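Local atomic coordinates of putative pilus assembly-related protein (Burkholderia pseudomallei, PDB entry 4DAD), a protein that may take part in pilus assembly and signalling through a CheY-like receiver domain, the part present here, while the full-length protein may also bind and hydrolyse ATP. Residues A[57-62]-A[86-91]. Sequence-based numbering, arbitrary orientation. Where two conformers were deposited one is given.
Sequences QIVQRT and IEKLSR. With SO4 (sulfate ion), chain B.
Ile86 O is gripped twice by Ser90: Ser90 N makes the helical bond at 2.8 Å on one side of the carbonyl, and Ser90 OG, 28° off its plane, adds a second at 2.8 Å on the other. No hydrogen bond joins 57-62 to 86-91; the contact is apolar. Val59 forks over helix 80-92. With CG1 anti to the backbone N (chi1 -156°), Val59 CG1 meets Lys88 CG at 3.8 Å, at the base of an extended lysine chain, while Val59 CG2 reaches Leu89 CD1 at 3.8 Å. The same methyl, Leu89 CD1, also takes Ile58 CG2 at 3.8 Å, so Leu89 is shared by two neighbouring residues of the turn. Away from this buried seam, a sulfate ion, presumably carried over from crystallisation, sits at the edge of the Arg61 guanidinium: Arg61 NH1 gives a fairly straight bond to O1 (3.0 Å), Arg61 NH2 bonds O2 (2.9 Å), and Gln57 NE2 reaches O4 (3.3 Å). In this CheY-like receiver fold, the type I turn from Ile58 to Arg61 links short helices 55-58 and 62-65; Leu65 of the latter packs on Ile58 and Leu89, and Leu89 also rests on Leu71 of strand 70-74 in the parallel sheet.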
loop_
_atom_site.group_PDB
_atom_site.type_symbol
_atom_site.label_atom_id
_atom_site.label_comp_id
_atom_site.label_asym_id
_atom_site.label_seq_id
_atom_site.Cartn_x
_atom_site.Cartn_y
_atom_site.Cartn_z
ATOM N N GLN A 57 -13.658 1.203 -15.557
ATOM C CA GLN A 57 -13.975 0.205 -16.575
ATOM C C GLN A 57 -13.183 -1.104 -16.317
ATOM O O GLN A 57 -13.739 -2.201 -16.434
ATOM C CB GLN A 57 -13.648 0.765 -17.945
ATOM C CG GLN A 57 -14.484 1.956 -18.339
ATOM C CD GLN A 57 -14.043 2.471 -19.677
ATOM O OE1 GLN A 57 -12.862 2.740 -19.919
ATOM N NE2 GLN A 57 -14.978 2.571 -20.589
ATOM N N ILE A 58 -11.908 -0.964 -15.927
ATOM C CA ILE A 58 -11.006 -2.060 -15.614
ATOM C C ILE A 58 -11.602 -2.985 -14.503
ATOM O O ILE A 58 -11.599 -4.205 -14.696
ATOM C CB ILE A 58 -9.609 -1.482 -15.235
ATOM C CG1 ILE A 58 -8.950 -0.788 -16.444
ATOM C CG2 ILE A 58 -8.691 -2.543 -14.682
ATOM C CD1 ILE A 58 -7.703 0.095 -16.087
ATOM N N VAL A 59 -12.151 -2.410 -13.389
ATOM C CA VAL A 59 -12.740 -3.160 -12.252
ATOM C C VAL A 59 -13.794 -4.177 -12.735
ATOM O O VAL A 59 -13.900 -5.263 -12.155
ATOM C CB VAL A 59 -13.363 -2.287 -11.111
ATOM C CG1 VAL A 59 -13.390 -3.051 -9.789
ATOM C CG2 VAL A 59 -12.629 -0.976 -10.916
ATOM N N GLN A 60 -14.556 -3.833 -13.780
ATOM C CA GLN A 60 -15.621 -4.680 -14.332
ATOM C C GLN A 60 -15.108 -6.016 -14.932
ATOM O O GLN A 60 -15.910 -6.925 -15.134
ATOM C CB GLN A 60 -16.425 -3.903 -15.375
ATOM C CG GLN A 60 -17.213 -2.738 -14.779
ATOM C CD GLN A 60 -18.099 -2.040 -15.793
ATOM O OE1 GLN A 60 -18.112 -0.806 -15.890
ATOM N NE2 GLN A 60 -18.869 -2.805 -16.573
ATOM N N ARG A 61 -13.781 -6.153 -15.160
ATOM C CA ARG A 61 -13.172 -7.363 -15.725
ATOM C C ARG A 61 -12.460 -8.170 -14.644
ATOM O O ARG A 61 -11.258 -8.366 -14.750
ATOM C CB ARG A 61 -12.187 -6.981 -16.853
ATOM C CG ARG A 61 -12.830 -6.731 -18.207
ATOM C CD ARG A 61 -13.562 -5.407 -18.266
ATOM N NE ARG A 61 -14.004 -5.088 -19.621
ATOM C CZ ARG A 61 -14.923 -4.171 -19.914
ATOM N NH1 ARG A 61 -15.516 -3.480 -18.942
ATOM N NH2 ARG A 61 -15.276 -3.955 -21.181
ATOM N N THR A 62 -13.199 -8.646 -13.614
ATOM C CA THR A 62 -12.661 -9.382 -12.450
ATOM C C THR A 62 -11.699 -10.528 -12.838
ATOM O O THR A 62 -10.592 -10.568 -12.306
ATOM C CB THR A 62 -13.771 -9.950 -11.528
ATOM O OG1 THR A 62 -14.862 -9.032 -11.397
ATOM C CG2 THR A 62 -13.241 -10.323 -10.146
ATOM N N ILE A 86 -10.164 2.784 -7.980
ATOM C CA ILE A 86 -8.850 2.208 -7.639
ATOM C C ILE A 86 -8.964 1.518 -6.281
ATOM O O ILE A 86 -8.371 0.443 -6.099
ATOM C CB ILE A 86 -7.732 3.279 -7.662
ATOM C CG1 ILE A 86 -7.507 3.799 -9.105
ATOM C CG2 ILE A 86 -6.428 2.740 -7.060
ATOM C CD1 ILE A 86 -6.880 5.184 -9.235
ATOM N N GLU A 87 -9.735 2.130 -5.326
ATOM C CA GLU A 87 -9.992 1.555 -3.998
ATOM C C GLU A 87 -10.719 0.220 -4.185
ATOM O O GLU A 87 -10.299 -0.783 -3.628
ATOM C CB GLU A 87 -10.821 2.529 -3.134
ATOM C CG GLU A 87 -10.295 2.787 -1.728
ATOM C CD GLU A 87 -10.827 4.031 -1.026
ATOM O OE1 GLU A 87 -11.125 5.038 -1.716
ATOM O OE2 GLU A 87 -10.900 4.012 0.227
ATOM N N LYS A 88 -11.788 0.210 -5.014
ATOM C CA LYS A 88 -12.579 -0.997 -5.293
ATOM C C LYS A 88 -11.683 -2.033 -5.949
ATOM O O LYS A 88 -11.739 -3.220 -5.601
ATOM C CB LYS A 88 -13.810 -0.676 -6.168
ATOM C CG LYS A 88 -14.738 -1.881 -6.395
ATOM C CD LYS A 88 -16.062 -1.494 -7.075
ATOM C CE LYS A 88 -16.966 -2.687 -7.328
ATOM N NZ LYS A 88 -18.300 -2.285 -7.867
ATOM N N LEU A 89 -10.819 -1.555 -6.866
ATOM C CA LEU A 89 -9.884 -2.372 -7.620
ATOM C C LEU A 89 -8.862 -3.068 -6.700
ATOM O O LEU A 89 -8.734 -4.284 -6.807
ATOM C CB LEU A 89 -9.182 -1.526 -8.689
ATOM C CG LEU A 89 -8.997 -2.188 -10.026
ATOM C CD1 LEU A 89 -8.798 -1.148 -11.102
ATOM C CD2 LEU A 89 -7.820 -3.111 -9.991
ATOM N N SER A 90 -8.164 -2.334 -5.798
ATOM C CA SER A 90 -7.191 -2.963 -4.891
ATOM C C SER A 90 -7.876 -3.800 -3.822
ATOM O O SER A 90 -7.284 -4.770 -3.361
ATOM C CB SER A 90 -6.237 -1.947 -4.260
ATOM O OG SER A 90 -6.848 -0.698 -3.996
ATOM N N ARG A 91 -9.114 -3.453 -3.444
ATOM C CA ARG A 91 -9.892 -4.201 -2.456
ATOM C C ARG A 91 -10.235 -5.593 -2.995
ATOM O O ARG A 91 -10.025 -6.575 -2.298
ATOM C CB ARG A 91 -11.160 -3.416 -2.077
ATOM C CG ARG A 91 -12.187 -4.138 -1.204
ATOM C CD ARG A 91 -13.106 -3.183 -0.435
ATOM N NE ARG A 91 -13.741 -2.148 -1.264
ATOM C CZ ARG A 91 -13.349 -0.876 -1.314
ATOM N NH1 ARG A 91 -12.303 -0.467 -0.604
ATOM N NH2 ARG A 91 -13.986 -0.010 -2.090
HETATM S S SO4 B . -17.355 -0.847 -20.518
HETATM O O1 SO4 B . -17.398 -1.159 -19.086
HETATM O O2 SO4 B . -16.024 -1.187 -21.043
HETATM O O3 SO4 B . -18.377 -1.622 -21.248
HETATM O O4 SO4 B . -17.613 0.593 -20.672
#